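Local coordinates for beta-mannosidase (Trichoderma harzianum, PDB 4CVU), which probably hydrolyses terminal beta-linked mannose from the non-reducing ends of beta-mannosides, as a family 2 glycoside hydrolase, at residues Trp606-Asp611 with Ile711-Thr716; Thr621-Asn626 with Asn640-Gln645; Ala744-Thr749 with Asn847-Val852; Ala750-Ile755 with Ile803-Ile808. One frame throughout, in Å; residues are numbered along the deposited sequence.

Interaction 1 (Trp606-Asp611 with Ile711-Thr716); sequences WQQAVD and IWQAPT. With CD (cadmium ion), chain N.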
# COMPACT_ATOMS: atom_id res chain seq x y z
N TRP A 606 -6.74 -1.13 -8.14
CA TRP A 606 -5.61 -1.94 -7.63
C TRP A 606 -4.86 -1.19 -6.54
O TRP A 606 -4.49 -1.76 -5.50
CB TRP A 606 -4.61 -2.20 -8.69
CG TRP A 606 -5.04 -3.38 -9.54
CD1 TRP A 606 -5.35 -3.36 -10.84
CD2 TRP A 606 -5.23 -4.71 -9.09
NE1 TRP A 606 -5.70 -4.65 -11.28
CE2 TRP A 606 -5.62 -5.49 -10.20
CE3 TRP A 606 -5.07 -5.34 -7.86
CZ2 TRP A 606 -5.87 -6.85 -10.09
CZ3 TRP A 606 -5.30 -6.68 -7.75
CH2 TRP A 606 -5.70 -7.44 -8.88
N GLN A 607 -4.59 0.07 -6.82
CA GLN A 607 -3.77 0.87 -5.92
C GLN A 607 -4.34 0.99 -4.49
O GLN A 607 -3.63 1.36 -3.53
CB GLN A 607 -3.55 2.26 -6.52
CG GLN A 607 -2.45 2.28 -7.57
CD GLN A 607 -2.35 3.62 -8.26
OE1 GLN A 607 -3.35 4.29 -8.59
NE2 GLN A 607 -1.16 4.03 -8.46
N GLN A 608 -5.62 0.69 -4.35
CA GLN A 608 -6.27 0.74 -3.05
C GLN A 608 -5.82 -0.42 -2.15
O GLN A 608 -5.84 -0.27 -0.96
CB GLN A 608 -7.80 0.67 -3.22
CG GLN A 608 -8.39 1.84 -3.98
CD GLN A 608 -9.86 1.65 -4.33
OE1 GLN A 608 -10.50 0.66 -3.94
NE2 GLN A 608 -10.40 2.61 -5.05
N ALA A 609 -5.53 -1.58 -2.75
CA ALA A 609 -5.42 -2.84 -2.03
C ALA A 609 -4.05 -3.48 -2.05
O ALA A 609 -3.75 -4.27 -1.19
CB ALA A 609 -6.45 -3.84 -2.59
N VAL A 610 -3.20 -3.12 -3.01
CA VAL A 610 -1.95 -3.82 -3.27
C VAL A 610 -0.73 -2.89 -3.23
O VAL A 610 -0.82 -1.75 -3.67
CB VAL A 610 -2.06 -4.50 -4.65
CG1 VAL A 610 -0.71 -4.83 -5.22
CG2 VAL A 610 -2.89 -5.77 -4.53
N ASP A 611 0.42 -3.41 -2.79
CA ASP A 611 1.67 -2.62 -2.76
C ASP A 611 2.09 -2.12 -4.12
O ASP A 611 1.84 -2.79 -5.13
CB ASP A 611 2.83 -3.42 -2.17
CG ASP A 611 2.58 -3.82 -0.78
OD1 ASP A 611 1.64 -3.24 -0.19
OD2 ASP A 611 3.22 -4.80 -0.26
N ILE A 711 -16.89 -7.34 -5.02
CA ILE A 711 -16.79 -7.42 -3.57
C ILE A 711 -15.43 -6.96 -3.02
O ILE A 711 -15.30 -6.67 -1.82
CB ILE A 711 -17.06 -8.87 -3.12
CG1 ILE A 711 -17.57 -8.91 -1.71
CG2 ILE A 711 -15.85 -9.74 -3.26
CD1 ILE A 711 -18.00 -10.30 -1.25
N TRP A 712 -14.42 -6.88 -3.90
CA TRP A 712 -13.08 -6.41 -3.56
C TRP A 712 -12.28 -6.13 -4.85
O TRP A 712 -12.79 -6.29 -5.95
CB TRP A 712 -12.35 -7.41 -2.62
CG TRP A 712 -11.88 -8.69 -3.22
CD1 TRP A 712 -12.39 -9.34 -4.28
CD2 TRP A 712 -10.78 -9.49 -2.75
NE1 TRP A 712 -11.69 -10.50 -4.52
CE2 TRP A 712 -10.69 -10.60 -3.59
CE3 TRP A 712 -9.86 -9.36 -1.72
CZ2 TRP A 712 -9.70 -11.60 -3.43
CZ3 TRP A 712 -8.86 -10.35 -1.57
CH2 TRP A 712 -8.81 -11.46 -2.43
N GLN A 713 -11.01 -5.80 -4.70
CA GLN A 713 -10.17 -5.36 -5.82
C GLN A 713 -9.46 -6.53 -6.48
O GLN A 713 -8.49 -7.05 -5.95
CB GLN A 713 -9.18 -4.31 -5.31
CG GLN A 713 -9.85 -3.17 -4.61
CD GLN A 713 -10.05 -3.43 -3.18
OE1 GLN A 713 -10.12 -4.60 -2.75
NE2 GLN A 713 -10.12 -2.36 -2.40
N ALA A 714 -9.94 -6.95 -7.65
CA ALA A 714 -9.47 -8.18 -8.20
C ALA A 714 -10.00 -8.35 -9.60
O ALA A 714 -10.99 -7.74 -9.96
CB ALA A 714 -9.96 -9.36 -7.31
N PRO A 715 -9.34 -9.16 -10.41
CA PRO A 715 -9.89 -9.36 -11.76
C PRO A 715 -11.14 -10.21 -11.72
O PRO A 715 -11.11 -11.32 -11.20
CB PRO A 715 -8.76 -10.04 -12.51
CG PRO A 715 -7.91 -10.63 -11.50
CD PRO A 715 -8.10 -9.91 -10.20
N THR A 716 -12.25 -9.66 -12.21
CA THR A 716 -13.53 -10.40 -12.24
C THR A 716 -14.44 -10.06 -13.43
O THR A 716 -14.09 -9.31 -14.34
CB THR A 716 -14.39 -10.04 -11.00
OG1 THR A 716 -15.02 -8.79 -11.27
CG2 THR A 716 -13.55 -9.97 -9.64
CD CD N . 2.85 -4.34 2.04
O HOH W 1 3.93 -6.27 3.57
O HOH W 2 1.92 -2.91 3.45
O HOH W 3 0.84 -6.04 1.86
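Helix 603-609 packs on the loop that follows strand 702-705, a strand of the catalytic barrel sheet; Trp-606, Gln-608 and Ala-609 meet Gln-713, Ala-714 and Pro-715. The indole of Trp-606 reaches the loop with the far end of its six-membered ring. Its CH2 lies 3.7 Å from Pro-715 CD, and CZ3 is 3.7 Å from Gln-713 O. That carbonyl is a hydrogen-bond acceptor for Arg-625 NH2. The side chain of Gln-713 is bent at its second torsion (chi2 88°), which turns the amide along Ala-609: CD is 3.7 Å from Ala-609 CB. From there NE2 gives a weak hydrogen bond to Gln-608 OE1, 3.4 Å long and nearly straight at 165°. The two amide planes stand 81° apart. The stronger polar partner of Gln-608 is Asp-723, whose OD2 accepts from its NE2. An alanine at Gln-713 is likely to leave Gln-608 OE1 without this donor and to lose the amide packed on Ala-609 CB. Beyond the helix, Asp-611 binds a cadmium ion through both carboxylate oxygens, OD2 at 2.4 Å and OD1 at 2.8 Å from the metal, with three waters. Asn-72 of the second subunit packs on Asp-611. Within the subunit, helix 620-625 lies against Trp-606 and Ala-609, and helix 638-655 touches Pro-715.

Interaction 2 (Thr621-Asn626 with Asn640-Gln645); sequences TVILRN and NSTLGQ. With NAG (2-acetamido-2-deoxy-beta-D-glucopyranose), chain L.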
# COMPACT_ATOMS: atom_id res chain seq x y z
N THR A 621 0.99 -11.23 -6.01
CA THR A 621 -0.21 -10.79 -5.33
C THR A 621 -1.43 -10.60 -6.25
O THR A 621 -2.54 -10.94 -5.87
CB THR A 621 0.04 -9.48 -4.57
OG1 THR A 621 1.03 -9.72 -3.58
CG2 THR A 621 -1.22 -9.04 -3.93
N VAL A 622 -1.23 -10.08 -7.46
CA VAL A 622 -2.35 -9.85 -8.37
C VAL A 622 -2.91 -11.21 -8.85
O VAL A 622 -4.14 -11.41 -8.93
CB VAL A 622 -1.91 -8.96 -9.56
CG1 VAL A 622 -2.84 -9.09 -10.75
CG2 VAL A 622 -1.77 -7.49 -9.14
N ILE A 623 -2.01 -12.14 -9.15
CA ILE A 623 -2.42 -13.49 -9.55
C ILE A 623 -3.22 -14.16 -8.44
O ILE A 623 -4.31 -14.71 -8.69
CB ILE A 623 -1.22 -14.39 -9.89
CG1 ILE A 623 -0.61 -13.98 -11.22
CG2 ILE A 623 -1.63 -15.86 -9.93
CD1 ILE A 623 0.83 -14.46 -11.36
N LEU A 624 -2.70 -14.07 -7.21
CA LEU A 624 -3.36 -14.75 -6.07
C LEU A 624 -4.73 -14.16 -5.74
O LEU A 624 -5.53 -14.80 -5.08
CB LEU A 624 -2.47 -14.79 -4.82
CG LEU A 624 -1.35 -15.86 -4.91
CD1 LEU A 624 -0.40 -15.82 -3.72
CD2 LEU A 624 -1.96 -17.25 -5.06
N ARG A 625 -5.01 -12.95 -6.22
CA ARG A 625 -6.32 -12.33 -6.02
C ARG A 625 -7.28 -12.64 -7.15
O ARG A 625 -8.48 -12.35 -7.06
CB ARG A 625 -6.16 -10.84 -5.84
CG ARG A 625 -5.52 -10.48 -4.50
CD ARG A 625 -5.12 -9.03 -4.47
NE ARG A 625 -6.30 -8.17 -4.31
CZ ARG A 625 -6.76 -7.71 -3.14
NH1 ARG A 625 -6.17 -8.01 -1.99
NH2 ARG A 625 -7.86 -6.97 -3.10
N ASN A 626 -6.80 -13.28 -8.20
CA ASN A 626 -7.69 -13.75 -9.26
C ASN A 626 -8.21 -15.11 -8.82
O ASN A 626 -7.43 -16.09 -8.77
CB ASN A 626 -6.94 -13.90 -10.57
CG ASN A 626 -7.87 -14.20 -11.73
OD1 ASN A 626 -9.05 -14.57 -11.55
ND2 ASN A 626 -7.40 -13.92 -12.91
N ASN A 640 -4.18 -22.50 -10.77
CA ASN A 640 -5.58 -22.25 -11.10
C ASN A 640 -5.88 -20.79 -11.35
O ASN A 640 -6.65 -20.45 -12.26
CB ASN A 640 -6.49 -22.76 -9.97
CG ASN A 640 -6.59 -24.28 -9.95
OD1 ASN A 640 -5.84 -24.96 -10.63
ND2 ASN A 640 -7.55 -24.79 -9.18
N SER A 641 -5.30 -19.91 -10.54
CA SER A 641 -5.44 -18.49 -10.75
C SER A 641 -4.86 -18.04 -12.08
O SER A 641 -5.44 -17.18 -12.78
CB SER A 641 -4.78 -17.75 -9.59
OG SER A 641 -5.55 -18.00 -8.42
N THR A 642 -3.71 -18.62 -12.44
CA THR A 642 -3.01 -18.29 -13.67
C THR A 642 -3.88 -18.59 -14.91
O THR A 642 -3.74 -17.95 -15.95
CB THR A 642 -1.63 -19.01 -13.73
OG1 THR A 642 -0.76 -18.40 -12.77
CG2 THR A 642 -0.98 -18.90 -15.11
N LEU A 643 -4.77 -19.56 -14.80
CA LEU A 643 -5.63 -19.92 -15.94
C LEU A 643 -6.47 -18.69 -16.31
O LEU A 643 -6.74 -18.46 -17.48
CB LEU A 643 -6.54 -21.08 -15.60
CG LEU A 643 -5.79 -22.40 -15.38
CD1 LEU A 643 -6.65 -23.38 -14.61
CD2 LEU A 643 -5.38 -22.98 -16.74
N GLY A 644 -6.84 -17.89 -15.31
CA GLY A 644 -7.66 -16.71 -15.59
C GLY A 644 -6.83 -15.63 -16.19
O GLY A 644 -7.30 -14.95 -17.14
N GLN A 645 -5.67 -15.36 -15.56
CA GLN A 645 -4.65 -14.49 -16.13
C GLN A 645 -4.41 -14.75 -17.62
O GLN A 645 -4.31 -13.81 -18.44
CB GLN A 645 -3.33 -14.64 -15.38
CG GLN A 645 -3.39 -14.26 -13.92
CD GLN A 645 -3.81 -12.83 -13.73
OE1 GLN A 645 -4.95 -12.53 -13.36
NE2 GLN A 645 -2.90 -11.93 -14.00
C1 NAG L . -7.80 -26.21 -9.02
C2 NAG L . -8.02 -26.96 -10.30
C3 NAG L . -8.38 -28.40 -9.99
C4 NAG L . -7.29 -28.98 -9.08
C5 NAG L . -7.08 -28.09 -7.86
C6 NAG L . -5.98 -28.59 -6.93
C7 NAG L . -9.03 -26.11 -12.39
C8 NAG L . -10.18 -25.37 -13.02
N2 NAG L . -9.05 -26.28 -11.06
O3 NAG L . -8.53 -29.10 -11.22
O4 NAG L . -7.62 -30.30 -8.64
O5 NAG L . -6.73 -26.80 -8.30
O6 NAG L . -4.79 -28.70 -7.67
O7 NAG L . -8.12 -26.51 -13.11
O HOH W 4 -5.64 -17.44 -5.61
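Two side-chain hydrogen bonds join Asn-626, just after helix 620-625, to Ser-641 and Gln-645 on helix 638-655. Ser-641 OG donates to the backbone O of Asn-626 at 2.7 Å, approaching almost in line with the carbonyl bond (172°). Asn-626 ND2 donates to Gln-645 OE1 at 2.9 Å. The N-H points to a lone pair of OE1, in the carbonyl plane, and OE1 lies close to the amide plane of Asn-626. The two amide planes are still nearly perpendicular. Both amides have second partners: Asn-626 OD1 accepts from His-628 N, and Gln-645 NE2 bonds to Asn-618 OD1. This fixes which way each amide is flipped. One water adds a bridge, donating to Leu-624 O and, at 2.9 Å, to Ser-641 OG.

Apolar packing is centred on Ile-623. Its CG2 branch is opposite the backbone N and rests on Ser-641 CB at 3.7 Å, while CG1 meets Gln-645 CG at 3.9 Å. Gly-644 lies beside the ND2 end of the Asn-626 amide, with ND2 3.7 Å from its carbonyl C.

The covalent link is at Asn-640, whose ND2 is joined to C1 of an N-acetylglucosamine. Its side chain leads away from the contact. The short segments 621-625 and 640-645 cross at 97°, their axes 8.6 Å apart at closest approach. Asn-640, Ser-641 and Thr-642 form an Asn-X-Thr sequon, the signature of N-glycosylation, here set on a helix packed across another.

Interaction 3 (Ala744-Thr749 with Asn847-Val852); sequences AFWNYT and NHFLPV. With CD (cadmium ion), chain Y.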
# COMPACT_ATOMS: atom_id res chain seq x y z
N ALA A 744 -24.80 -3.64 -35.24
CA ALA A 744 -24.04 -4.19 -36.37
C ALA A 744 -23.64 -5.61 -36.09
O ALA A 744 -22.95 -5.88 -35.13
CB ALA A 744 -22.79 -3.36 -36.64
N PHE A 745 -24.06 -6.51 -36.97
CA PHE A 745 -23.77 -7.95 -36.86
C PHE A 745 -22.81 -8.32 -37.97
O PHE A 745 -23.14 -8.18 -39.16
CB PHE A 745 -25.04 -8.78 -37.02
CG PHE A 745 -25.96 -8.71 -35.83
CD1 PHE A 745 -26.87 -7.67 -35.69
CD2 PHE A 745 -25.94 -9.69 -34.87
CE1 PHE A 745 -27.73 -7.60 -34.60
CE2 PHE A 745 -26.79 -9.64 -33.77
CZ PHE A 745 -27.69 -8.60 -33.64
N TRP A 746 -21.63 -8.81 -37.61
CA TRP A 746 -20.61 -9.14 -38.60
C TRP A 746 -20.36 -10.63 -38.64
O TRP A 746 -19.84 -11.21 -37.68
CB TRP A 746 -19.31 -8.39 -38.30
CG TRP A 746 -18.23 -8.57 -39.37
CD1 TRP A 746 -18.40 -8.79 -40.72
CD2 TRP A 746 -16.81 -8.50 -39.16
NE1 TRP A 746 -17.19 -8.88 -41.35
CE2 TRP A 746 -16.20 -8.70 -40.42
CE3 TRP A 746 -16.00 -8.29 -38.03
CZ2 TRP A 746 -14.80 -8.71 -40.58
CZ3 TRP A 746 -14.62 -8.30 -38.18
CH2 TRP A 746 -14.03 -8.51 -39.45
N ASN A 747 -20.78 -11.27 -39.72
CA ASN A 747 -20.39 -12.63 -39.97
C ASN A 747 -19.04 -12.56 -40.68
O ASN A 747 -18.99 -12.23 -41.85
CB ASN A 747 -21.44 -13.36 -40.80
CG ASN A 747 -21.15 -14.83 -40.95
OD1 ASN A 747 -19.99 -15.25 -40.91
ND2 ASN A 747 -22.20 -15.64 -41.10
N TYR A 748 -17.96 -12.83 -39.96
CA TYR A 748 -16.63 -12.58 -40.50
C TYR A 748 -16.07 -13.72 -41.34
O TYR A 748 -15.08 -13.54 -42.02
CB TYR A 748 -15.64 -12.18 -39.39
CG TYR A 748 -15.58 -13.11 -38.19
CD1 TYR A 748 -14.92 -14.33 -38.26
CD2 TYR A 748 -16.17 -12.74 -36.97
CE1 TYR A 748 -14.85 -15.17 -37.16
CE2 TYR A 748 -16.10 -13.57 -35.87
CZ TYR A 748 -15.46 -14.79 -35.96
OH TYR A 748 -15.39 -15.61 -34.88
N THR A 749 -16.69 -14.90 -41.29
CA THR A 749 -16.30 -15.99 -42.20
C THR A 749 -16.91 -15.77 -43.59
O THR A 749 -16.22 -15.96 -44.61
CB THR A 749 -16.74 -17.38 -41.69
OG1 THR A 749 -18.13 -17.35 -41.35
CG2 THR A 749 -15.92 -17.81 -40.48
N ASN A 847 -23.23 4.38 -32.41
CA ASN A 847 -22.57 3.09 -32.54
C ASN A 847 -21.55 3.19 -33.68
O ASN A 847 -21.45 4.24 -34.35
CB ASN A 847 -23.61 2.01 -32.82
CG ASN A 847 -23.12 0.61 -32.50
OD1 ASN A 847 -21.94 0.39 -32.21
ND2 ASN A 847 -24.04 -0.33 -32.52
N HIS A 848 -20.77 2.13 -33.87
CA HIS A 848 -19.83 2.06 -34.98
C HIS A 848 -19.60 0.62 -35.45
O HIS A 848 -19.85 -0.33 -34.71
CB HIS A 848 -18.50 2.68 -34.58
CG HIS A 848 -17.58 1.73 -33.87
ND1 HIS A 848 -17.91 1.14 -32.68
CD2 HIS A 848 -16.38 1.23 -34.21
CE1 HIS A 848 -16.95 0.33 -32.30
NE2 HIS A 848 -15.99 0.38 -33.20
N PHE A 849 -19.08 0.48 -36.67
CA PHE A 849 -18.66 -0.82 -37.17
C PHE A 849 -17.27 -0.73 -37.80
O PHE A 849 -17.04 0.06 -38.74
CB PHE A 849 -19.62 -1.38 -38.21
CG PHE A 849 -19.09 -2.61 -38.88
CD1 PHE A 849 -18.88 -3.79 -38.16
CD2 PHE A 849 -18.79 -2.61 -40.23
CE1 PHE A 849 -18.40 -4.94 -38.78
CE2 PHE A 849 -18.31 -3.76 -40.86
CZ PHE A 849 -18.10 -4.93 -40.13
N LEU A 850 -16.38 -1.55 -37.30
CA LEU A 850 -15.03 -1.63 -37.79
C LEU A 850 -14.90 -2.95 -38.55
O LEU A 850 -15.11 -4.01 -37.97
CB LEU A 850 -14.09 -1.58 -36.61
CG LEU A 850 -12.66 -1.16 -36.89
CD1 LEU A 850 -12.57 0.34 -37.17
CD2 LEU A 850 -11.79 -1.54 -35.70
N PRO A 851 -14.56 -2.90 -39.84
CA PRO A 851 -14.48 -4.09 -40.71
C PRO A 851 -13.23 -4.95 -40.52
O PRO A 851 -13.04 -5.94 -41.22
CB PRO A 851 -14.49 -3.49 -42.11
CG PRO A 851 -13.83 -2.17 -41.93
CD PRO A 851 -14.23 -1.67 -40.58
N VAL A 852 -12.39 -4.57 -39.56
CA VAL A 852 -11.32 -5.45 -39.08
C VAL A 852 -11.35 -5.45 -37.55
O VAL A 852 -12.09 -4.69 -36.95
CB VAL A 852 -9.93 -4.98 -39.57
CG1 VAL A 852 -9.84 -5.11 -41.09
CG2 VAL A 852 -9.66 -3.55 -39.12
CD CD Y . -18.22 2.66 -30.66
O HOH W 5 -22.97 -3.13 -32.96
O HOH W 6 -15.76 2.88 -29.40
O HOH W 7 -19.38 5.19 -30.67
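Ala-744 touches Phe-849 with its methyl group, CB to CB at 4.1 Å. Its backbone N is linked to Asn-847 through a water that accepts from Ala-744 N and from Asn-847 ND2, each at 3.0 Å. Asn-847 ND2 also bonds to Ala-742 O. Next to it, His-848 turns from the contact and binds a cadmium ion through ND1 at 2.5 Å, with two waters. Phe-745 points away from Phe-849 and packs on helix 664-692. Strands 740-747 and 841-849 belong to different sheets of an immunoglobulin-like beta sandwich, and their short segments run nearly parallel, with axes 8.2 Å apart. Side chains alternate along the strand, so Trp-746 points the same way as Ala-744. With CG opposite the backbone N (chi1 -174°), its indole turns one face to the edge of Phe-849. The pair is a T-shaped stack: the edge of Phe-849, led by CZ and CE1, points at the face of the five-membered ring, with centroids 5.1 Å apart and planes at 77°. Phe-849 CE1 also approaches Trp-746 CB at 3.6 Å. The far end of the indole reaches the loop after the second strand, where CH2 lies 3.3 Å from Pro-851 O. An alanine in place of Trp-746 would probably open a gap between the sheets and leave the edge of Phe-849 without its aromatic face. Beyond the strand, Asn-747 OD1 accepts from Thr-749 OG1 at 2.8 Å and from Ala-750 N. Tyr-748 folds back so that its CB sits over the indole centre, on the face opposite Phe-849.

Interaction 4 (Ala750-Ile755 with Ile803-Ile808); sequences ANELEI and IITANI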
# COMPACT_ATOMS: atom_id res chain seq x y z
N ALA A 750 -18.18 -15.37 -43.63
CA ALA A 750 -18.87 -14.99 -44.87
C ALA A 750 -18.63 -13.52 -45.25
O ALA A 750 -19.09 -13.05 -46.30
CB ALA A 750 -20.37 -15.25 -44.73
N ASN A 751 -17.94 -12.78 -44.39
CA ASN A 751 -17.66 -11.36 -44.61
C ASN A 751 -18.93 -10.53 -44.90
O ASN A 751 -18.91 -9.61 -45.72
CB ASN A 751 -16.62 -11.19 -45.74
CG ASN A 751 -15.84 -9.90 -45.61
OD1 ASN A 751 -15.76 -9.31 -44.52
ND2 ASN A 751 -15.27 -9.43 -46.72
N GLU A 752 -20.01 -10.86 -44.20
CA GLU A 752 -21.30 -10.21 -44.38
C GLU A 752 -21.62 -9.29 -43.19
O GLU A 752 -21.49 -9.70 -42.03
CB GLU A 752 -22.38 -11.28 -44.53
CG GLU A 752 -23.64 -10.82 -45.28
CD GLU A 752 -23.51 -10.93 -46.79
OE1 GLU A 752 -22.42 -11.33 -47.26
OE2 GLU A 752 -24.50 -10.62 -47.52
N LEU A 753 -22.05 -8.07 -43.48
CA LEU A 753 -22.53 -7.14 -42.46
C LEU A 753 -24.07 -7.04 -42.51
O LEU A 753 -24.65 -6.97 -43.60
CB LEU A 753 -21.89 -5.76 -42.64
CG LEU A 753 -22.42 -4.55 -41.85
CD1 LEU A 753 -22.18 -4.68 -40.36
CD2 LEU A 753 -21.80 -3.26 -42.39
N GLU A 754 -24.70 -7.09 -41.33
CA GLU A 754 -26.13 -6.80 -41.18
C GLU A 754 -26.29 -5.74 -40.12
O GLU A 754 -25.58 -5.77 -39.13
CB GLU A 754 -26.91 -8.02 -40.74
CG GLU A 754 -26.83 -9.17 -41.75
CD GLU A 754 -27.68 -10.37 -41.36
OE1 GLU A 754 -28.22 -10.40 -40.25
OE2 GLU A 754 -27.79 -11.30 -42.19
N ILE A 755 -27.19 -4.78 -40.35
CA ILE A 755 -27.57 -3.82 -39.32
C ILE A 755 -29.06 -3.97 -39.03
O ILE A 755 -29.90 -3.92 -39.94
CB ILE A 755 -27.24 -2.38 -39.70
CG1 ILE A 755 -25.73 -2.27 -39.94
CG2 ILE A 755 -27.62 -1.45 -38.55
CD1 ILE A 755 -25.35 -1.16 -40.85
N ILE A 803 -32.36 -3.58 -41.42
CA ILE A 803 -32.33 -2.37 -42.26
C ILE A 803 -31.21 -2.34 -43.30
O ILE A 803 -31.31 -1.63 -44.27
CB ILE A 803 -32.27 -1.07 -41.41
CG1 ILE A 803 -31.01 -0.99 -40.54
CG2 ILE A 803 -33.50 -0.95 -40.54
CD1 ILE A 803 -30.70 0.43 -40.09
N ILE A 804 -30.15 -3.11 -43.09
CA ILE A 804 -29.03 -3.17 -44.03
C ILE A 804 -28.50 -4.60 -44.11
O ILE A 804 -28.38 -5.29 -43.10
CB ILE A 804 -27.85 -2.26 -43.60
CG1 ILE A 804 -28.18 -0.76 -43.76
CG2 ILE A 804 -26.59 -2.61 -44.37
CD1 ILE A 804 -28.32 -0.29 -45.20
N THR A 805 -28.20 -5.05 -45.31
CA THR A 805 -27.35 -6.20 -45.48
C THR A 805 -26.32 -5.89 -46.56
O THR A 805 -26.66 -5.27 -47.57
CB THR A 805 -28.14 -7.47 -45.84
OG1 THR A 805 -27.28 -8.61 -45.72
CG2 THR A 805 -28.71 -7.42 -47.25
N ALA A 806 -25.06 -6.29 -46.33
CA ALA A 806 -23.98 -6.01 -47.28
C ALA A 806 -22.81 -6.98 -47.15
O ALA A 806 -22.27 -7.17 -46.06
CB ALA A 806 -23.47 -4.61 -47.06
N ASN A 807 -22.42 -7.58 -48.27
CA ASN A 807 -21.16 -8.30 -48.34
C ASN A 807 -20.08 -7.25 -48.47
O ASN A 807 -20.12 -6.42 -49.37
CB ASN A 807 -21.14 -9.28 -49.51
CG ASN A 807 -19.87 -10.13 -49.55
OD1 ASN A 807 -18.81 -9.66 -49.93
ND2 ASN A 807 -19.99 -11.40 -49.19
N ILE A 808 -19.11 -7.28 -47.56
CA ILE A 808 -18.08 -6.25 -47.53
C ILE A 808 -17.22 -6.20 -48.81
O ILE A 808 -16.86 -5.13 -49.26
CB ILE A 808 -17.16 -6.42 -46.29
CG1 ILE A 808 -17.97 -6.40 -45.00
CG2 ILE A 808 -16.07 -5.35 -46.26
CD1 ILE A 808 -18.70 -5.10 -44.72
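The carboxylate of Glu-752 and the amide of Asn-807 meet with their planes 74° apart. Asn-807 ND2 donates to Glu-752 OE1 at 3.1 Å. The bond is bent, and OE1 lies 25° out of the amide plane. The chain of Glu-752 bends at its second torsion (chi2 85°), which brings OE1 back over the neighbouring strand. Asn-807 OD1 accepts from Ser-810 N. Ile-808 sits over one face of the Asn-751 amide, its CB 3.6 Å from Asn-751 ND2.

The backbones pair antiparallel. Leu-753 and Ala-806 form a hydrogen-bonded pair, with Leu-753 N to Ala-806 O at 2.7 Å and Ala-806 N to Leu-753 O at 2.8 Å. Glu-754 and Thr-805 form a non-hydrogen-bonded pair. Leu-753, Ile-755, Ile-804 and Ala-806 share one face of the sheet, where Ile-755 CD1 meets Ile-804 CB at 3.9 Å. Ile-755 O accepts from both Ile-803 N and Ile-804 N, which makes a classic beta bulge. At the other end, Asn-751 and Glu-752 both face Asn-747 in a G1 bulge. The apolar face looks to Phe-849 and Leu-771 on strands of the other sheet, consistent with the Ig-like sandwich of the mannosidase Ig/CBM-like domain.

Interactions 1 and 2 lie together, with centres 12 Å apart. Helices 603-609 and 620-625 follow each other in the chain, and Arg-625 links the two contacts. Both segments of interaction 2 fall between those of interaction 1. Interactions 3 and 4 come later; their centres are about 8 Å apart and they touch through backbone pairing of strands 740-747 and 752-759. They share the sheet of those strands and 799-807: interaction 4 pairs strands within it, and interaction 3 joins it to the facing sheet. The two groups do not touch, and their centres are 32 to 42 Å apart. One group packs helices and a loop beside the catalytic barrel; the other builds an Ig-like domain.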